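PDB 5JXF: Asp/Glu-specific dipeptidyl-peptidase from Flavobacterium psychrophilum, which removes dipeptides from the N-terminus of oligopeptides as a serine-type peptidase, with strict specificity for aspartate or glutamate at the P1 position. Local coordinates for residues 66-69 / 70-73; 98-101 / 102-106; 115-119 / 120-124; 180-183 / 184-187; 666-669 / 670-674. All blocks are in the same frame, centred on the assembly; numbering follows the deposited sequence.

Overall arrangement
Contact 2 (98-101 / 102-106) holds His101, assigned to the charge relay by similarity and seen here against the bound arginine and aspartic acid. Contact 3 follows it in the chain, with centres about 12 Å apart, and the two touch where Phe104 CE1 meets Leu118 CD2 at 3.6 Å. Contact 5 is a hairpin turn whose Ala666 side chain is about 13 Å from the bound aspartic acid, and its centre is about 22 Å from that of contact 2. Contact 1 comes within about 7 Å of contact 5 by nearest atoms. Contact 4 sits about 18 Å from contact 1 between centres. Contacts 1 and 4 are remote from the annotated sites.

Contact 1: residues 66-69 / 70-73; sequences IYSV and NHSS
Between Ile66 and Ser73 the chain doubles back on itself, the directions of 66-69 and 70-73 lying 152° apart and the CA atoms of Ile66 and Ser73 only 5.2 Å from each other. Within this reversal Ser68 does most of the side-chain work. Its OG receives the backbone N of Asn70 at 3.0 Å, the bond that defines an ST turn, and more weakly the N of His71 at 3.3 Å. The same OG lies over the centre of the His71 imidazole, 3.3 Å above its plane. That overlap follows from the first torsion of His71 (chi1 51°), which tucks the ring between its own backbone N and carbonyl carbon and so folds it back above the serine. The ring is held in rotation by ND1, which donates to Ser72 O at 2.8 Å with the acceptor close to the ring plane. Between the two arms of the loop a water bridges Ser68 O and Ser73 OG, standing 2.7 Å from the latter. Ile66 turns the other way, onto Met281 and Met283 of strand 279-284, while Tyr67 OH bonds Ile144 N. The chemistry is that of a loop without regular secondary structure, shaped by serine hydroxyls and one water: Ser68 OG takes up two amide N-H groups just where the chain turns, and the imidazole closes over that hydroxyl as a lid.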
loop_
_atom_site.group_PDB
_atom_site.type_symbol
_atom_site.label_atom_id
_atom_site.label_comp_id
_atom_site.label_asym_id
_atom_site.label_seq_id
_atom_site.Cartn_x
_atom_site.Cartn_y
_atom_site.Cartn_z
ATOM N N ILE A 66 33.831 12.932 19.171
ATOM C CA ILE A 66 33.498 12.220 17.940
ATOM C C ILE A 66 34.756 11.897 17.159
ATOM O O ILE A 66 34.907 10.785 16.651
ATOM C CB ILE A 66 32.544 13.047 17.037
ATOM C CG1 ILE A 66 31.250 13.391 17.797
ATOM C CG2 ILE A 66 32.271 12.306 15.729
ATOM C CD1 ILE A 66 30.328 14.358 17.075
ATOM N N TYR A 67 35.651 12.880 17.063
ATOM C CA TYR A 67 36.931 12.700 16.378
ATOM C C TYR A 67 38.083 13.394 17.129
ATOM O O TYR A 67 37.990 14.564 17.486
ATOM C CB TYR A 67 36.867 13.238 14.940
ATOM C CG TYR A 67 38.183 13.115 14.183
ATOM C CD1 TYR A 67 38.465 11.988 13.430
ATOM C CD2 TYR A 67 39.140 14.123 14.238
ATOM C CE1 TYR A 67 39.659 11.863 12.741
ATOM C CE2 TYR A 67 40.351 14.009 13.561
ATOM C CZ TYR A 67 40.602 12.877 12.810
ATOM O OH TYR A 67 41.788 12.754 12.127
ATOM N N SER A 68 39.173 12.664 17.334
ATOM C CA SER A 68 40.364 13.210 17.987
ATOM C C SER A 68 41.601 12.403 17.619
ATOM O O SER A 68 41.498 11.205 17.367
ATOM C CB SER A 68 40.179 13.215 19.506
ATOM O OG SER A 68 41.358 13.681 20.153
ATOM N N VAL A 69 42.766 13.049 17.586
ATOM C CA VAL A 69 44.025 12.326 17.411
ATOM C C VAL A 69 44.813 12.316 18.713
ATOM O O VAL A 69 45.862 11.681 18.816
ATOM C CB VAL A 69 44.893 12.929 16.292
ATOM C CG1 VAL A 69 44.123 12.916 14.966
ATOM C CG2 VAL A 69 45.347 14.338 16.662
ATOM N N ASN A 70 44.289 13.026 19.707
ATOM C CA ASN A 70 44.899 13.082 21.018
ATOM C C ASN A 70 44.485 11.922 21.905
ATOM O O ASN A 70 45.266 11.461 22.725
ATOM C CB ASN A 70 44.552 14.406 21.701
ATOM C CG ASN A 70 45.239 15.592 21.048
ATOM O OD1 ASN A 70 46.279 15.443 20.399
ATOM N ND2 ASN A 70 44.666 16.776 21.224
ATOM N N HIS A 71 43.252 11.452 21.740
ATOM C CA HIS A 71 42.716 10.427 22.618
ATOM C C HIS A 71 41.630 9.608 21.911
ATOM O O HIS A 71 41.317 9.856 20.745
ATOM C CB HIS A 71 42.169 11.081 23.885
ATOM C CG HIS A 71 41.231 12.221 23.619
ATOM N ND1 HIS A 71 40.017 12.053 22.988
ATOM C CD2 HIS A 71 41.330 13.543 23.893
ATOM C CE1 HIS A 71 39.411 13.222 22.886
ATOM N NE2 HIS A 71 40.185 14.142 23.431
ATOM N N SER A 72 41.073 8.613 22.587
ATOM C CA SER A 72 40.037 7.794 21.934
ATOM C C SER A 72 38.832 8.654 21.604
ATOM O O SER A 72 38.625 9.692 22.222
ATOM C CB SER A 72 39.613 6.629 22.820
ATOM O OG SER A 72 38.937 7.114 23.968
ATOM N N SER A 73 38.052 8.229 20.614
ATOM C CA SER A 73 36.826 8.934 20.223
ATOM C C SER A 73 35.857 7.980 19.527
ATOM O O SER A 73 36.171 6.796 19.366
ATOM C CB SER A 73 37.147 10.101 19.301
ATOM O OG SER A 73 37.693 9.624 18.087
HETATM O O HOH W 1 40.201 8.596 18.200
#

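Contact 2: residues 98-101 / 102-106; sequences TNHH and CGFDA. With ARG (arginine), chain E.
Asn99 O and the amides of Cys102 and Gly103 supply the backbone bonds of this first helical turn. Gly103 N donates to Asn99 O at 3.1 Å and almost straight (171°), whereas the bond from Cys102 N is weak. A water adds to the turn by donating to His101 O and Cys102 O and accepting from Asp105 N. Packing about the His101 ring comes next. Asn99 CB lies 3.8 Å above one face, and CB of the bound arginine covers the opposite face, 3.4 Å from the plane. Cys102 SG approaches on the Asn99 side, obliquely, 4.6 Å from the ring centroid, and is itself 3.5 Å from Asn99 CB. Among the aromatic groups, His100 points CE1 at the edge of Phe104, 3.5 Å from CD1. The two planes stand 72° apart and the rings meet obliquely; His100 ND1 is buried with no partner in the model. Other polar bonds lead outward, among them His101 ND1 to Asp237, His101 NE2 to Ser662, and Asn99 ND2 to Asn677 O. With a chi1 of 74°, the His101 ring stands between Asp237 and Ser662, with one face against the ligand. A histidine in the opening turn of a short helix, directly after a strand and bonded to an aspartate and a serine, is characteristic of the catalytic centre of chymotrypsin-like serine peptidases, consistent with the charge-relay role assigned to these residues by similarity.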
loop_
_atom_site.group_PDB
_atom_site.type_symbol
_atom_site.label_atom_id
_atom_site.label_comp_id
_atom_site.label_asym_id
_atom_site.label_seq_id
_atom_site.Cartn_x
_atom_site.Cartn_y
_atom_site.Cartn_z
ATOM N N THR A 98 26.646 -5.176 12.661
ATOM C CA THR A 98 26.338 -4.610 11.354
ATOM C C THR A 98 24.941 -5.115 10.887
ATOM O O THR A 98 24.186 -5.669 11.688
ATOM C CB THR A 98 27.450 -4.944 10.308
ATOM O OG1 THR A 98 27.257 -4.154 9.130
ATOM C CG2 THR A 98 27.454 -6.427 9.925
ATOM N N ASN A 99 24.589 -4.893 9.627
ATOM C CA ASN A 99 23.286 -5.383 9.083
ATOM C C ASN A 99 23.320 -6.850 8.722
ATOM O O ASN A 99 24.381 -7.399 8.427
ATOM C CB ASN A 99 22.866 -4.629 7.808
ATOM C CG ASN A 99 22.429 -3.220 8.073
ATOM O OD1 ASN A 99 22.382 -2.390 7.162
ATOM N ND2 ASN A 99 22.092 -2.937 9.319
ATOM N N HIS A 100 22.151 -7.471 8.674
ATOM C CA HIS A 100 22.050 -8.822 8.146
ATOM C C HIS A 100 22.422 -8.884 6.658
ATOM O O HIS A 100 23.072 -9.831 6.211
ATOM C CB HIS A 100 20.635 -9.380 8.376
ATOM C CG HIS A 100 20.467 -10.799 7.928
ATOM N ND1 HIS A 100 19.854 -11.137 6.741
ATOM C CD2 HIS A 100 20.849 -11.964 8.501
ATOM C CE1 HIS A 100 19.842 -12.451 6.612
ATOM N NE2 HIS A 100 20.450 -12.976 7.662
ATOM N N HIS A 101 22.043 -7.882 5.879
ATOM C CA HIS A 101 22.399 -7.966 4.470
ATOM C C HIS A 101 23.887 -7.600 4.216
ATOM O O HIS A 101 24.410 -7.919 3.160
ATOM C CB HIS A 101 21.458 -7.121 3.601
ATOM C CG HIS A 101 21.672 -5.641 3.693
ATOM N ND1 HIS A 101 20.860 -4.821 4.450
ATOM C CD2 HIS A 101 22.564 -4.827 3.082
ATOM C CE1 HIS A 101 21.257 -3.567 4.319
ATOM N NE2 HIS A 101 22.293 -3.544 3.499
ATOM N N CYS A 102 24.566 -6.995 5.191
ATOM C CA CYS A 102 26.037 -6.826 5.102
ATOM C C CYS A 102 26.753 -8.147 5.413
ATOM O O CYS A 102 27.707 -8.533 4.737
ATOM C CB CYS A 102 26.535 -5.755 6.065
ATOM S SG CYS A 102 25.775 -4.151 5.898
ATOM N N GLY A 103 26.293 -8.835 6.451
ATOM C CA GLY A 103 26.782 -10.171 6.742
ATOM C C GLY A 103 26.299 -11.242 5.773
ATOM O O GLY A 103 26.805 -12.372 5.793
ATOM N N PHE A 104 25.328 -10.893 4.929
ATOM C CA PHE A 104 24.596 -11.868 4.094
ATOM C C PHE A 104 25.521 -12.729 3.225
ATOM O O PHE A 104 25.432 -13.961 3.232
ATOM C CB PHE A 104 23.586 -11.123 3.219
ATOM C CG PHE A 104 22.451 -11.983 2.693
ATOM C CD1 PHE A 104 21.419 -12.382 3.523
ATOM C CD2 PHE A 104 22.401 -12.349 1.354
ATOM C CE1 PHE A 104 20.376 -13.154 3.033
ATOM C CE2 PHE A 104 21.356 -13.119 0.859
ATOM C CZ PHE A 104 20.349 -13.522 1.700
ATOM N N ASP A 105 26.422 -12.079 2.497
ATOM C CA ASP A 105 27.330 -12.795 1.613
ATOM C C ASP A 105 28.173 -13.802 2.400
ATOM O O ASP A 105 28.393 -14.923 1.941
ATOM C CB ASP A 105 28.230 -11.816 0.849
ATOM C CG ASP A 105 29.089 -12.509 -0.198
ATOM O OD1 ASP A 105 28.506 -13.041 -1.174
ATOM O OD2 ASP A 105 30.333 -12.529 -0.053
ATOM N N ALA A 106 28.616 -13.410 3.593
ATOM C CA ALA A 106 29.295 -14.328 4.505
ATOM C C ALA A 106 28.375 -15.463 4.995
ATOM O O ALA A 106 28.783 -16.620 5.081
ATOM C CB ALA A 106 29.852 -13.561 5.692
HETATM N N ARG E . 17.688 -1.559 0.904
HETATM C CA ARG E . 18.855 -1.914 1.698
HETATM C C ARG E . 20.036 -1.050 1.240
HETATM O O ARG E . 20.384 -1.055 0.064
HETATM C CB ARG E . 19.172 -3.409 1.565
HETATM C CG ARG E . 18.091 -4.340 2.134
HETATM C CD ARG E . 18.422 -5.813 1.883
HETATM N NE ARG E . 18.566 -6.101 0.459
HETATM C CZ ARG E . 17.571 -6.514 -0.331
HETATM N NH1 ARG E . 16.350 -6.704 0.168
HETATM N NH2 ARG E . 17.796 -6.748 -1.623
HETATM O O HOH W 2 26.555 -8.969 1.922
#

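Contact 3: residues 115-119 / 120-124; sequences HDYLT and NGFWA
Tyr117 offers a ring face to the edge of Phe122 in a T-shaped (edge-to-face) pair, the planes 83° apart and the centroids separated by 5.1 Å. The pair spans a short helix, 117-120, with Asp116 as its N-cap and Gly121 as the first residue beyond it, after which the chain enters strand 122-123. The closest ring atoms are Tyr117 CE1 and Phe122 CD2, at 3.4 Å. Phe122 reaches the tyrosine because its CG stands anti to its own backbone N (chi1 163°), while Gly121 O lies at the tyrosine's edge, in the ring plane, 3.2 Å from CD1. His115 O sits over a face of the same ring. Cutting Tyr117 back to an alanine would probably strip the edge of Phe122 of its aromatic partner and open a gap between the helix and the start of the strand. Two backbone bonds close the helix, Asn120 N to Asp116 O and Gly121 N to Tyr117 O, both 2.8 Å long; the second is the more bent. Gly121 then leaves helical geometry with a positive phi, which favours glycine, and Phe122 pairs with Ala214 of strand 197-214. At the other end of the helix the Asp116 carboxylate is divided between tasks: OD1 takes a weak capping bond from Thr119 N, and OD2, which also meets Asn328 ND2, receives a very short bond, 2.5 Å, from Thr119 OG1.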
loop_
_atom_site.group_PDB
_atom_site.type_symbol
_atom_site.label_atom_id
_atom_site.label_comp_id
_atom_site.label_asym_id
_atom_site.label_seq_id
_atom_site.Cartn_x
_atom_site.Cartn_y
_atom_site.Cartn_z
ATOM N N HIS A 115 23.404 -27.369 6.522
ATOM C CA HIS A 115 23.599 -26.238 7.419
ATOM C C HIS A 115 23.138 -24.903 6.822
ATOM O O HIS A 115 23.958 -24.027 6.523
ATOM C CB HIS A 115 25.066 -26.164 7.809
ATOM C CG HIS A 115 25.512 -27.360 8.572
ATOM N ND1 HIS A 115 24.901 -27.746 9.745
ATOM C CD2 HIS A 115 26.458 -28.290 8.310
ATOM C CE1 HIS A 115 25.469 -28.854 10.186
ATOM N NE2 HIS A 115 26.419 -29.201 9.337
ATOM N N ASP A 116 21.821 -24.739 6.708
ATOM C CA ASP A 116 21.210 -23.572 6.065
ATOM C C ASP A 116 21.109 -22.382 7.021
ATOM O O ASP A 116 20.042 -22.105 7.563
ATOM C CB ASP A 116 19.824 -23.950 5.521
ATOM C CG ASP A 116 19.250 -22.906 4.575
ATOM O OD1 ASP A 116 19.955 -21.921 4.286
ATOM O OD2 ASP A 116 18.102 -23.093 4.095
ATOM N N TYR A 117 22.225 -21.675 7.205
ATOM C CA TYR A 117 22.276 -20.512 8.087
ATOM C C TYR A 117 21.467 -19.344 7.553
ATOM O O TYR A 117 20.993 -18.518 8.331
ATOM C CB TYR A 117 23.725 -20.063 8.317
ATOM C CG TYR A 117 24.582 -21.133 8.937
ATOM C CD1 TYR A 117 24.278 -21.641 10.191
ATOM C CD2 TYR A 117 25.695 -21.634 8.275
ATOM C CE1 TYR A 117 25.047 -22.624 10.771
ATOM C CE2 TYR A 117 26.479 -22.622 8.852
ATOM C CZ TYR A 117 26.147 -23.113 10.104
ATOM O OH TYR A 117 26.910 -24.095 10.693
ATOM N N LEU A 118 21.344 -19.256 6.230
ATOM C CA LEU A 118 20.442 -18.289 5.613
ATOM C C LEU A 118 19.054 -18.429 6.255
ATOM O O LEU A 118 18.503 -17.467 6.775
ATOM C CB LEU A 118 20.368 -18.490 4.090
ATOM C CG LEU A 118 21.597 -18.036 3.279
ATOM C CD1 LEU A 118 21.591 -18.587 1.857
ATOM C CD2 LEU A 118 21.684 -16.518 3.245
ATOM N N THR A 119 18.517 -19.647 6.250
ATOM C CA THR A 119 17.192 -19.899 6.816
ATOM C C THR A 119 17.196 -19.889 8.344
ATOM O O THR A 119 16.373 -19.229 8.964
ATOM C CB THR A 119 16.627 -21.240 6.334
ATOM O OG1 THR A 119 16.626 -21.271 4.901
ATOM C CG2 THR A 119 15.190 -21.434 6.838
ATOM N N ASN A 120 18.144 -20.598 8.944
ATOM C CA ASN A 120 18.114 -20.875 10.381
ATOM C C ASN A 120 18.826 -19.865 11.274
ATOM O O ASN A 120 18.677 -19.885 12.501
ATOM C CB ASN A 120 18.699 -22.260 10.619
ATOM C CG ASN A 120 17.811 -23.353 10.057
ATOM O OD1 ASN A 120 16.582 -23.261 10.131
ATOM N ND2 ASN A 120 18.419 -24.374 9.465
ATOM N N GLY A 121 19.605 -18.980 10.662
ATOM C CA GLY A 121 20.464 -18.120 11.434
ATOM C C GLY A 121 21.657 -18.914 11.928
ATOM O O GLY A 121 21.841 -20.083 11.565
ATOM N N PHE A 122 22.476 -18.277 12.758
ATOM C CA PHE A 122 23.692 -18.903 13.251
ATOM C C PHE A 122 24.151 -18.187 14.508
ATOM O O PHE A 122 24.065 -16.962 14.589
ATOM C CB PHE A 122 24.796 -18.874 12.180
ATOM C CG PHE A 122 26.170 -19.126 12.726
ATOM C CD1 PHE A 122 26.968 -18.074 13.136
ATOM C CD2 PHE A 122 26.648 -20.413 12.860
ATOM C CE1 PHE A 122 28.216 -18.306 13.657
ATOM C CE2 PHE A 122 27.897 -20.644 13.374
ATOM C CZ PHE A 122 28.681 -19.593 13.774
ATOM N N TRP A 123 24.642 -18.949 15.487
ATOM C CA TRP A 123 25.037 -18.380 16.773
ATOM C C TRP A 123 26.201 -19.119 17.434
ATOM O O TRP A 123 26.041 -20.225 17.949
ATOM C CB TRP A 123 23.839 -18.344 17.716
ATOM C CG TRP A 123 22.764 -17.474 17.171
ATOM C CD1 TRP A 123 21.692 -17.871 16.432
ATOM C CD2 TRP A 123 22.695 -16.045 17.247
ATOM N NE1 TRP A 123 20.949 -16.786 16.065
ATOM C CE2 TRP A 123 21.533 -15.651 16.557
ATOM C CE3 TRP A 123 23.492 -15.063 17.845
ATOM C CZ2 TRP A 123 21.140 -14.321 16.455
ATOM C CZ3 TRP A 123 23.109 -13.743 17.739
ATOM C CH2 TRP A 123 21.943 -13.381 17.043
ATOM N N ALA A 124 27.371 -18.483 17.408
ATOM C CA ALA A 124 28.565 -19.012 18.047
ATOM C C ALA A 124 28.417 -18.989 19.555
ATOM O O ALA A 124 28.490 -17.930 20.169
ATOM C CB ALA A 124 29.792 -18.213 17.623
#

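Contact 4: residues 180-183 / 184-187; sequences AKEA and WQEN
Gln185 is gripped through both its side-chain and its backbone oxygen. Glu182 N donates to Gln185 OE1 at 2.8 Å, nearly straight (166°), though it comes from above the plane of the amide and not along a lone pair. Lys181 NZ donates to Gln185 O, also at 2.8 Å. The lysine chain runs extended beyond CG and then bends at its last torsion (chi4 66°), which drops the ammonium group onto the carbonyl and lets it reach Glu182 O in a weaker bond. Gln185 N returns a bond to Glu182 O at 3.2 Å, closing a type I beta turn from Glu182 to Gln185. The far end of the glutamine is held too, since its NE2 and the NE1 of Trp184 both bond Glu204 OE2, and the amide is thereby fixed in rotation. Packing surrounds this polar centre. Glu182 CB lies 3.5 Å from the centroid of the six-membered ring of Trp184, almost straight above it, a CH-pi contact. The two side chains run in the same direction, and the carboxylate lies within 22° of the indole plane. Trp184 also stacks with His250. On the other flank, the aliphatic part of Lys181 crosses Asn187, with CD 3.7 Å from ND2. The turn follows helix 162-178, whose Thr176 O receives Asn187 ND2, and feeds strand 186-192, which pairs antiparallel with strand 197-214.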
loop_
_atom_site.group_PDB
_atom_site.type_symbol
_atom_site.label_atom_id
_atom_site.label_comp_id
_atom_site.label_asym_id
_atom_site.label_seq_id
_atom_site.Cartn_x
_atom_site.Cartn_y
_atom_site.Cartn_z
ATOM N N ALA A 180 53.542 9.391 6.756
ATOM C CA ALA A 180 53.981 8.639 7.924
ATOM C C ALA A 180 52.836 7.836 8.547
ATOM O O ALA A 180 51.742 8.344 8.793
ATOM C CB ALA A 180 54.611 9.571 8.953
ATOM N N LYS A 181 53.128 6.565 8.795
ATOM C CA LYS A 181 52.194 5.615 9.367
ATOM C C LYS A 181 53.022 4.626 10.172
ATOM O O LYS A 181 54.244 4.577 10.022
ATOM C CB LYS A 181 51.398 4.907 8.260
ATOM C CG LYS A 181 52.281 4.077 7.313
ATOM C CD LYS A 181 51.468 3.394 6.204
ATOM C CE LYS A 181 52.342 2.409 5.423
ATOM N NZ LYS A 181 52.778 1.267 6.294
ATOM N N GLU A 182 52.383 3.849 11.033
ATOM C CA GLU A 182 53.063 2.721 11.652
ATOM C C GLU A 182 53.195 1.586 10.636
ATOM O O GLU A 182 52.560 1.619 9.578
ATOM C CB GLU A 182 52.311 2.255 12.915
ATOM C CG GLU A 182 52.126 3.344 13.959
ATOM C CD GLU A 182 53.429 3.751 14.649
ATOM O OE1 GLU A 182 54.401 2.967 14.610
ATOM O OE2 GLU A 182 53.474 4.853 15.238
ATOM N N ALA A 183 53.999 0.579 10.963
ATOM C CA ALA A 183 54.256 -0.538 10.049
ATOM C C ALA A 183 53.015 -1.380 9.743
ATOM O O ALA A 183 52.940 -2.024 8.702
ATOM C CB ALA A 183 55.324 -1.431 10.617
ATOM N N TRP A 184 52.066 -1.404 10.665
ATOM C CA TRP A 184 50.937 -2.308 10.536
ATOM C C TRP A 184 49.775 -1.590 9.861
ATOM O O TRP A 184 48.727 -2.181 9.567
ATOM C CB TRP A 184 50.544 -2.875 11.913
ATOM C CG TRP A 184 50.162 -1.856 12.941
ATOM C CD1 TRP A 184 48.901 -1.356 13.171
ATOM C CD2 TRP A 184 51.025 -1.227 13.906
ATOM N NE1 TRP A 184 48.936 -0.449 14.199
ATOM C CE2 TRP A 184 50.219 -0.352 14.674
ATOM C CE3 TRP A 184 52.390 -1.316 14.194
ATOM C CZ2 TRP A 184 50.739 0.429 15.712
ATOM C CZ3 TRP A 184 52.913 -0.538 15.229
ATOM C CH2 TRP A 184 52.086 0.323 15.977
ATOM N N GLN A 185 49.994 -0.316 9.582
ATOM C CA GLN A 185 48.971 0.531 9.034
ATOM C C GLN A 185 49.138 0.738 7.545
ATOM O O GLN A 185 50.191 0.435 6.976
ATOM C CB GLN A 185 48.967 1.882 9.748
ATOM C CG GLN A 185 48.684 1.759 11.244
ATOM C CD GLN A 185 48.928 3.057 11.998
ATOM O OE1 GLN A 185 49.619 3.976 11.513
ATOM N NE2 GLN A 185 48.373 3.139 13.195
ATOM N N GLU A 186 48.093 1.289 6.940
ATOM C CA GLU A 186 48.025 1.538 5.500
ATOM C C GLU A 186 47.464 2.922 5.201
ATOM O O GLU A 186 46.568 3.412 5.896
ATOM C CB GLU A 186 47.159 0.488 4.805
ATOM C CG GLU A 186 47.797 -0.875 4.694
ATOM C CD GLU A 186 46.792 -1.941 4.311
ATOM O OE1 GLU A 186 46.102 -1.765 3.268
ATOM O OE2 GLU A 186 46.691 -2.945 5.063
ATOM N N ASN A 187 48.000 3.542 4.155
ATOM C CA ASN A 187 47.493 4.805 3.669
ATOM C C ASN A 187 46.579 4.601 2.476
ATOM O O ASN A 187 46.775 3.664 1.703
ATOM C CB ASN A 187 48.651 5.716 3.308
ATOM C CG ASN A 187 49.445 6.097 4.517
ATOM O OD1 ASN A 187 48.921 6.036 5.635
ATOM N ND2 ASN A 187 50.715 6.473 4.324
#

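Contact 5: residues 666-669 / 670-674; sequences AVDA and QGNLI
Asp668 OD1 gathers several donors from 670-674: the backbone N of Asn672 at 2.8 Å, arriving from above the carboxylate plane, and more weakly Gln670 N and Asn672 ND2. The bond to Gln670 N makes an Asx turn at the tip of a beta hairpin between strands 665-667 and 673-680. Asp668 OD2 adds a sounder bond to Asn672 ND2, 3.1 Å, through its syn lone pair and in the plane of the amide; the two flat groups are nevertheless turned almost perpendicular (89°). A chi1 of 65° folds the carboxylate inward over the turn. An alanine at Asp668 is likely to leave the Asn672 N-H and side-chain amide without their acceptor and the tip of the turn free to shift. Asp668 O accepts from Gly671 N and Asp668 N donates to Asn672 O, the pattern of a type I turn with a G1 bulge. Gly671 takes up the bulge position with a positive phi (89°), backbone angles that favour glycine. Further along, Val667 and Leu673 form a non-hydrogen-bonded antiparallel pair. Strand 673-680 runs on to Arg680, linked by similarity to P1 specificity. Beyond the Val667-Leu673 pair, Ile674 N donates to Ala666 O at 2.8 Å, nearly along the carbonyl axis.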
loop_
_atom_site.group_PDB
_atom_site.type_symbol
_atom_site.label_atom_id
_atom_site.label_comp_id
_atom_site.label_asym_id
_atom_site.label_seq_id
_atom_site.Cartn_x
_atom_site.Cartn_y
_atom_site.Cartn_z
ATOM N N ALA A 666 23.489 4.322 15.005
ATOM C CA ALA A 666 22.855 5.564 15.391
ATOM C C ALA A 666 23.064 5.740 16.888
ATOM O O ALA A 666 22.739 4.852 17.683
ATOM C CB ALA A 666 21.341 5.579 15.017
ATOM N N VAL A 667 23.637 6.879 17.263
ATOM C CA VAL A 667 23.886 7.169 18.656
ATOM C C VAL A 667 23.081 8.357 19.131
ATOM O O VAL A 667 22.750 9.259 18.362
ATOM C CB VAL A 667 25.397 7.446 18.930
ATOM C CG1 VAL A 667 26.205 6.217 18.559
ATOM C CG2 VAL A 667 25.865 8.686 18.176
ATOM N N ASP A 668 22.786 8.351 20.423
ATOM C CA ASP A 668 21.978 9.395 21.050
ATOM C C ASP A 668 22.857 10.589 21.435
ATOM O O ASP A 668 24.045 10.673 21.041
ATOM C CB ASP A 668 21.249 8.822 22.286
ATOM C CG ASP A 668 22.232 8.385 23.428
ATOM O OD1 ASP A 668 23.433 8.702 23.364
ATOM O OD2 ASP A 668 21.808 7.713 24.392
ATOM N N ALA A 669 22.291 11.479 22.246
ATOM C CA ALA A 669 22.968 12.708 22.652
ATOM C C ALA A 669 24.255 12.465 23.440
ATOM O O ALA A 669 25.178 13.287 23.378
ATOM C CB ALA A 669 22.023 13.582 23.470
ATOM N N GLN A 670 24.315 11.363 24.186
ATOM C CA GLN A 670 25.495 11.058 25.001
ATOM C C GLN A 670 26.461 10.107 24.307
ATOM O O GLN A 670 27.479 9.736 24.883
ATOM C CB GLN A 670 25.093 10.453 26.352
ATOM C CG GLN A 670 24.328 11.390 27.274
ATOM C CD GLN A 670 22.824 11.372 27.012
ATOM O OE1 GLN A 670 22.334 10.638 26.142
ATOM N NE2 GLN A 670 22.081 12.177 27.773
ATOM N N GLY A 671 26.152 9.698 23.080
ATOM C CA GLY A 671 27.048 8.805 22.363
ATOM C C GLY A 671 26.803 7.322 22.588
ATOM O O GLY A 671 27.642 6.484 22.239
ATOM N N ASN A 672 25.642 7.002 23.158
ATOM C CA ASN A 672 25.174 5.628 23.306
ATOM C C ASN A 672 24.465 5.108 22.072
ATOM O O ASN A 672 23.693 5.832 21.440
ATOM C CB ASN A 672 24.223 5.521 24.509
ATOM C CG ASN A 672 24.812 6.136 25.763
ATOM O OD1 ASN A 672 25.742 5.590 26.356
ATOM N ND2 ASN A 672 24.291 7.289 26.160
ATOM N N LEU A 673 24.711 3.843 21.748
ATOM C CA LEU A 673 24.058 3.199 20.622
ATOM C C LEU A 673 22.566 3.009 20.878
ATOM O O LEU A 673 22.194 2.334 21.831
ATOM C CB LEU A 673 24.681 1.840 20.332
ATOM C CG LEU A 673 24.199 1.251 19.001
ATOM C CD1 LEU A 673 24.650 2.161 17.878
ATOM C CD2 LEU A 673 24.687 -0.181 18.791
ATOM N N ILE A 674 21.728 3.577 20.012
ATOM C CA ILE A 674 20.268 3.432 20.123
ATOM C C ILE A 674 19.612 2.795 18.881
ATOM O O ILE A 674 18.488 2.280 18.949
ATOM C CB ILE A 674 19.588 4.784 20.358
ATOM C CG1 ILE A 674 20.197 5.849 19.439
ATOM C CG2 ILE A 674 19.681 5.180 21.808
ATOM C CD1 ILE A 674 19.388 7.147 19.376
#